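Local coordinates for sugar ABC transporter, sugar-binding protein (Streptococcus pneumoniae, PDB 2HEU) that probably captures sugars outside the cell and hands them to a membrane ABC transporter for uptake, as the solute-binding protein of that system, at residues Glu35-Asp40 with Glu313-Pro318; Glu60-Arg65 with Asp73-Tyr78. One frame throughout, in Å; residues are numbered along the deposited sequence. Where two conformers were deposited one is given.

Contact 1: residues Glu35-Asp40 with Glu313-Pro318; sequences EEITRD and EYMTRP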
# COMPACT_ATOMS: atom_id res chain seq x y z
N GLU A 35 -11.76 11.02 -15.16
CA GLU A 35 -12.08 11.80 -16.35
C GLU A 35 -13.14 12.86 -16.07
O GLU A 35 -13.13 13.97 -16.61
CB GLU A 35 -12.42 10.86 -17.47
CG GLU A 35 -11.27 9.98 -17.95
CD GLU A 35 -11.63 8.91 -18.95
OE1 GLU A 35 -12.17 9.25 -20.02
OE2 GLU A 35 -11.43 7.70 -18.68
N GLU A 36 -14.09 12.52 -15.20
CA GLU A 36 -15.04 13.46 -14.69
C GLU A 36 -14.41 14.67 -14.04
O GLU A 36 -14.72 15.79 -14.41
CB GLU A 36 -16.00 12.78 -13.68
CG GLU A 36 -17.02 11.86 -14.37
CD GLU A 36 -17.82 10.99 -13.38
OE1 GLU A 36 -17.55 10.99 -12.15
OE2 GLU A 36 -18.72 10.27 -13.85
N ILE A 37 -13.50 14.44 -13.08
CA ILE A 37 -12.73 15.49 -12.43
C ILE A 37 -11.97 16.27 -13.53
O ILE A 37 -11.86 17.51 -13.41
CB ILE A 37 -11.79 14.86 -11.39
CG1 ILE A 37 -12.60 14.34 -10.23
CG2 ILE A 37 -10.68 15.90 -10.97
CD1 ILE A 37 -11.74 13.47 -9.24
N THR A 38 -11.42 15.58 -14.51
CA THR A 38 -10.75 16.29 -15.57
C THR A 38 -11.67 17.18 -16.34
O THR A 38 -11.28 18.32 -16.67
CB THR A 38 -10.02 15.22 -16.48
OG1 THR A 38 -8.97 14.57 -15.71
CG2 THR A 38 -9.36 15.88 -17.69
N ARG A 39 -12.89 16.78 -16.63
CA ARG A 39 -13.86 17.72 -17.23
C ARG A 39 -14.20 18.86 -16.31
O ARG A 39 -14.36 19.98 -16.82
CB ARG A 39 -15.07 16.95 -17.69
CG ARG A 39 -14.84 16.15 -18.95
CD ARG A 39 -16.04 15.55 -19.63
NE ARG A 39 -16.60 14.52 -18.81
CZ ARG A 39 -16.21 13.23 -18.89
NH1 ARG A 39 -15.32 12.77 -19.79
NH2 ARG A 39 -16.78 12.37 -18.13
N ASP A 40 -14.27 18.65 -15.01
CA ASP A 40 -14.44 19.77 -14.12
C ASP A 40 -13.27 20.77 -14.24
O ASP A 40 -13.48 22.01 -14.28
CB ASP A 40 -14.53 19.30 -12.66
CG ASP A 40 -15.73 18.41 -12.35
OD1 ASP A 40 -16.73 18.41 -13.10
OD2 ASP A 40 -15.66 17.72 -11.31
N GLU A 313 -2.34 20.95 -8.94
CA GLU A 313 -2.90 21.78 -7.88
C GLU A 313 -4.39 21.52 -7.73
O GLU A 313 -4.90 21.46 -6.61
CB GLU A 313 -2.62 23.25 -8.18
CG GLU A 313 -3.10 24.15 -7.06
CD GLU A 313 -4.49 24.67 -7.20
OE1 GLU A 313 -4.85 25.11 -8.33
OE2 GLU A 313 -5.18 24.78 -6.17
N TYR A 314 -5.11 21.40 -8.82
CA TYR A 314 -6.51 21.21 -8.77
C TYR A 314 -6.87 19.97 -7.93
O TYR A 314 -7.79 20.03 -7.09
CB TYR A 314 -7.09 21.03 -10.23
CG TYR A 314 -8.55 21.01 -10.32
CD1 TYR A 314 -9.27 19.89 -10.68
CD2 TYR A 314 -9.29 22.16 -10.10
CE1 TYR A 314 -10.59 19.89 -10.81
CE2 TYR A 314 -10.68 22.19 -10.23
CZ TYR A 314 -11.32 21.05 -10.56
OH TYR A 314 -12.69 20.99 -10.64
N MET A 315 -6.13 18.88 -8.14
CA MET A 315 -6.42 17.66 -7.40
C MET A 315 -6.13 17.76 -5.92
O MET A 315 -6.66 16.95 -5.13
CB MET A 315 -5.67 16.50 -8.07
CG MET A 315 -6.12 15.10 -7.62
SD MET A 315 -7.63 14.70 -8.45
CE MET A 315 -7.95 14.47 -7.38
N THR A 316 -5.25 18.68 -5.51
CA THR A 316 -4.98 18.90 -4.09
C THR A 316 -6.09 19.68 -3.34
O THR A 316 -6.02 19.80 -2.13
CB THR A 316 -3.65 19.57 -3.84
OG1 THR A 316 -3.71 20.98 -4.26
CG2 THR A 316 -2.41 18.92 -4.44
N ARG A 317 -7.03 20.26 -4.09
CA ARG A 317 -8.09 21.00 -3.44
C ARG A 317 -9.05 20.03 -2.73
O ARG A 317 -9.40 19.00 -3.31
CB ARG A 317 -8.89 21.78 -4.49
CG ARG A 317 -8.08 22.83 -5.18
CD ARG A 317 -8.86 23.52 -6.24
NE ARG A 317 -8.05 24.45 -6.97
CZ ARG A 317 -8.50 25.28 -7.90
NH1 ARG A 317 -9.81 25.24 -8.19
NH2 ARG A 317 -7.68 26.02 -8.56
N PRO A 318 -9.50 20.31 -1.51
CA PRO A 318 -10.32 19.33 -0.80
C PRO A 318 -11.55 18.97 -1.49
O PRO A 318 -11.90 17.79 -1.52
CB PRO A 318 -10.63 20.06 0.53
CG PRO A 318 -10.01 21.31 0.51
CD PRO A 318 -9.18 21.50 -0.70
O HOH W 1 -13.82 18.62 -9.45

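Contact 2: residues Glu60-Arg65 with Asp73-Tyr78; sequences EVLKTR and DVVNIY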
# COMPACT_ATOMS: atom_id res chain seq x y z
N GLU A 60 5.52 -0.79 -17.71
CA GLU A 60 6.53 -1.11 -18.75
C GLU A 60 6.48 -0.06 -19.81
O GLU A 60 7.52 0.34 -20.33
CB GLU A 60 6.37 -2.48 -19.30
CG GLU A 60 6.62 -3.52 -18.26
CD GLU A 60 8.05 -3.44 -17.76
OE1 GLU A 60 9.07 -3.28 -18.56
OE2 GLU A 60 8.18 -3.41 -16.55
N VAL A 61 5.25 0.37 -20.20
CA VAL A 61 5.12 1.41 -21.23
C VAL A 61 5.83 2.67 -20.70
O VAL A 61 6.53 3.36 -21.44
CB VAL A 61 3.65 1.65 -21.60
CG1 VAL A 61 3.55 2.90 -22.46
CG2 VAL A 61 3.07 0.39 -22.34
N LEU A 62 5.64 3.05 -19.46
CA LEU A 62 6.28 4.23 -18.90
C LEU A 62 7.76 4.12 -19.01
O LEU A 62 8.45 5.09 -19.34
CB LEU A 62 5.80 4.48 -17.51
CG LEU A 62 6.27 5.75 -16.84
CD1 LEU A 62 5.80 6.99 -17.60
CD2 LEU A 62 5.76 5.80 -15.39
N LYS A 63 8.34 2.95 -18.67
CA LYS A 63 9.76 2.77 -18.81
C LYS A 63 10.20 3.00 -20.23
O LYS A 63 11.23 3.68 -20.48
CB LYS A 63 10.19 1.40 -18.32
CG LYS A 63 10.01 1.12 -16.86
CD LYS A 63 10.34 -0.27 -16.46
CE LYS A 63 10.01 -0.67 -15.06
NZ LYS A 63 10.14 -2.17 -14.99
N THR A 64 9.50 2.45 -21.19
CA THR A 64 9.86 2.58 -22.62
C THR A 64 9.84 4.04 -22.99
O THR A 64 10.74 4.54 -23.71
CB THR A 64 8.93 1.77 -23.47
OG1 THR A 64 9.09 0.36 -23.15
CG2 THR A 64 9.17 2.00 -24.98
N ARG A 65 8.79 4.75 -22.55
CA ARG A 65 8.58 6.13 -22.94
C ARG A 65 9.66 7.01 -22.30
O ARG A 65 10.16 7.91 -22.96
CB ARG A 65 7.16 6.61 -22.68
CG ARG A 65 6.10 5.92 -23.53
CD ARG A 65 4.76 6.48 -23.38
NE ARG A 65 4.69 7.91 -23.62
CZ ARG A 65 3.70 8.68 -23.31
NH1 ARG A 65 2.57 8.14 -22.88
NH2 ARG A 65 3.78 9.98 -23.52
N ASP A 73 3.22 14.66 -19.47
CA ASP A 73 3.31 15.91 -18.69
C ASP A 73 3.07 15.63 -17.22
O ASP A 73 3.80 16.19 -16.40
CB ASP A 73 2.32 16.91 -19.21
CG ASP A 73 2.53 17.16 -20.71
OD1 ASP A 73 3.40 17.89 -21.09
OD2 ASP A 73 1.81 16.51 -21.51
N VAL A 74 2.05 14.87 -16.90
CA VAL A 74 1.73 14.51 -15.53
C VAL A 74 1.66 13.00 -15.50
O VAL A 74 0.99 12.40 -16.33
CB VAL A 74 0.41 15.12 -15.06
CG1 VAL A 74 0.16 14.75 -13.58
CG2 VAL A 74 0.44 16.68 -15.17
N VAL A 75 2.39 12.39 -14.55
CA VAL A 75 2.52 10.94 -14.49
C VAL A 75 2.06 10.42 -13.16
O VAL A 75 2.54 10.84 -12.12
CB VAL A 75 4.03 10.55 -14.67
CG1 VAL A 75 4.20 9.04 -14.65
CG2 VAL A 75 4.55 11.11 -16.01
N ASN A 76 1.15 9.45 -13.22
CA ASN A 76 0.85 8.64 -12.00
C ASN A 76 2.01 7.62 -11.91
O ASN A 76 2.10 6.72 -12.75
CB ASN A 76 -0.50 7.99 -12.16
CG ASN A 76 -0.94 7.09 -11.03
OD1 ASN A 76 -0.37 7.15 -9.86
ND2 ASN A 76 -1.88 6.32 -11.29
N ILE A 77 2.85 7.76 -10.90
CA ILE A 77 3.99 6.87 -10.66
C ILE A 77 4.00 6.59 -9.19
O ILE A 77 3.79 7.50 -8.37
CB ILE A 77 5.30 7.52 -11.19
CG1 ILE A 77 6.45 6.54 -10.97
CG2 ILE A 77 5.57 8.87 -10.60
CD1 ILE A 77 7.79 7.05 -11.63
N TYR A 78 4.23 5.34 -8.81
CA TYR A 78 4.16 4.97 -7.42
C TYR A 78 5.47 5.39 -6.77
O TYR A 78 6.57 5.04 -7.20
CB TYR A 78 3.91 3.45 -7.32
CG TYR A 78 2.67 3.03 -7.99
CD1 TYR A 78 1.43 3.54 -7.58
CD2 TYR A 78 2.65 2.19 -9.06
CE1 TYR A 78 0.27 3.23 -8.21
CE2 TYR A 78 1.47 1.79 -9.70
CZ TYR A 78 0.27 2.35 -9.32
OH TYR A 78 -0.87 2.01 -9.92

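Contact 1: residues Glu35-Asp40 with Glu313-Pro318
I37 meets Y314 and M315 where helix 31-44 packs against residues 314 and 315 of helix 305-315, and most of the join is apolar. The CG2 methyl of I37 does the touching: it lies 4.0 Å from CE1 of Y314 and 4.1 Å from SD of M315. Isoleucine suits this buried spot because its two branches part at CB: CG2 meets Y314 and M315, and the side chain also packs on helix 318-328. Y314 spans the gap with its length. With CG anti to the backbone N (chi1 -172°), its ring reaches the neighbouring helix, where CE1 approaches O of I37 obliquely at 3.7 Å. In M315 the bend at chi2 (78°) brings the polarisable sulfur to the isoleucine.

The polar part lies at the phenol end. OH of Y314 sits 3.2 Å from CB of D40 and is joined to that residue's carboxylate through one water, 2.9 Å from the hydroxyl oxygen; the same water donates to OD2 of D40. OD2 also forms a salt bridge with K323, so the aspartate's charge is held by both a lysine and a solvent molecule.

Within the second segment, a salt bridge joins R317 and E313. R317 grips side-on: NE reaches OE2 of E313 at 3.0 Å and NH2 reaches OE1. CD2 of Y314 lies over one face of the R317 guanidinium, 3.6 Å above the plane and offset toward the rim of that group. R104 and E44 extend this charge network.

F41 meets the Y314 ring edge-to-face, and V320 and Y324 of helix 318-328 close around I37. T38 points from the other side of helix 31-44 onto V50 and V52 of strand 48-53, so this helix is packed between the sheet and its helical neighbours.

Contact 2: residues Glu60-Arg65 with Asp73-Tyr78
L62 and V75 meet within a beta-alpha-beta crossover: helix 58-67 links strand 48-53 to the parallel strand 74-76, passing over strand 19-24, which lies between them in the sheet. The two side chains approach obliquely, with the forked end of the leucine set against a single methyl of the valine. CG1 of V75 is 3.7 Å from CD2 of L62 and 3.9 Å from CD1. The leucine torsion explains this reach, for CG stands anti to the backbone N (chi1 -174°) and carries both methyls down from the helix to the sheet. Leucine suits a helix that must send a branched apolar end some distance, whereas the compact, beta-branched valine suits an extended strand and presents CG1 to the helix.

Just past the strand, the extended backbone continues the alternation and brings I77 to the same side, and its long chain puts CD1 4.5 Å from CD2 of L62, a looser touch at the margin. F24 of strand 19-24 and W87 of helix 82-89 also touch L62, adding aromatic surface to its surroundings.

Polar groups frame this core. R65, one turn after L62, turns its guanidinium to E22 and D70, while D73, just before the strand, has its carboxylate bonded to T302 and to the backbone N of E22. Along the helix, K63 and E60, spaced three residues apart, are joined by a salt bridge: NZ of K63 lies 2.8 Å from OE2 of E60, on the syn side of that oxygen and 19° out of the carboxylate plane.

Both contacts belong to the lobe built on the five-stranded mixed sheet, where helices 31-44 and 58-67 cover opposite faces; their centres are about 20 Å and their nearest atoms about 8 Å apart. Contact 1 joins two helices far apart in sequence; contact 2 joins a helix to a strand of the sheet itself that follows shortly after it. All three touching residues of contact 2 are buried, as are three of four in contact 1. Contact 2 is purely aliphatic between its segments. Contact 1, within the layer of helices on one face, mixes apolar with aromatic and water-mediated contacts as its margin reaches partly exposed D40. Strand 19-24 precedes helix 31-44 and is crossed by helix 58-67.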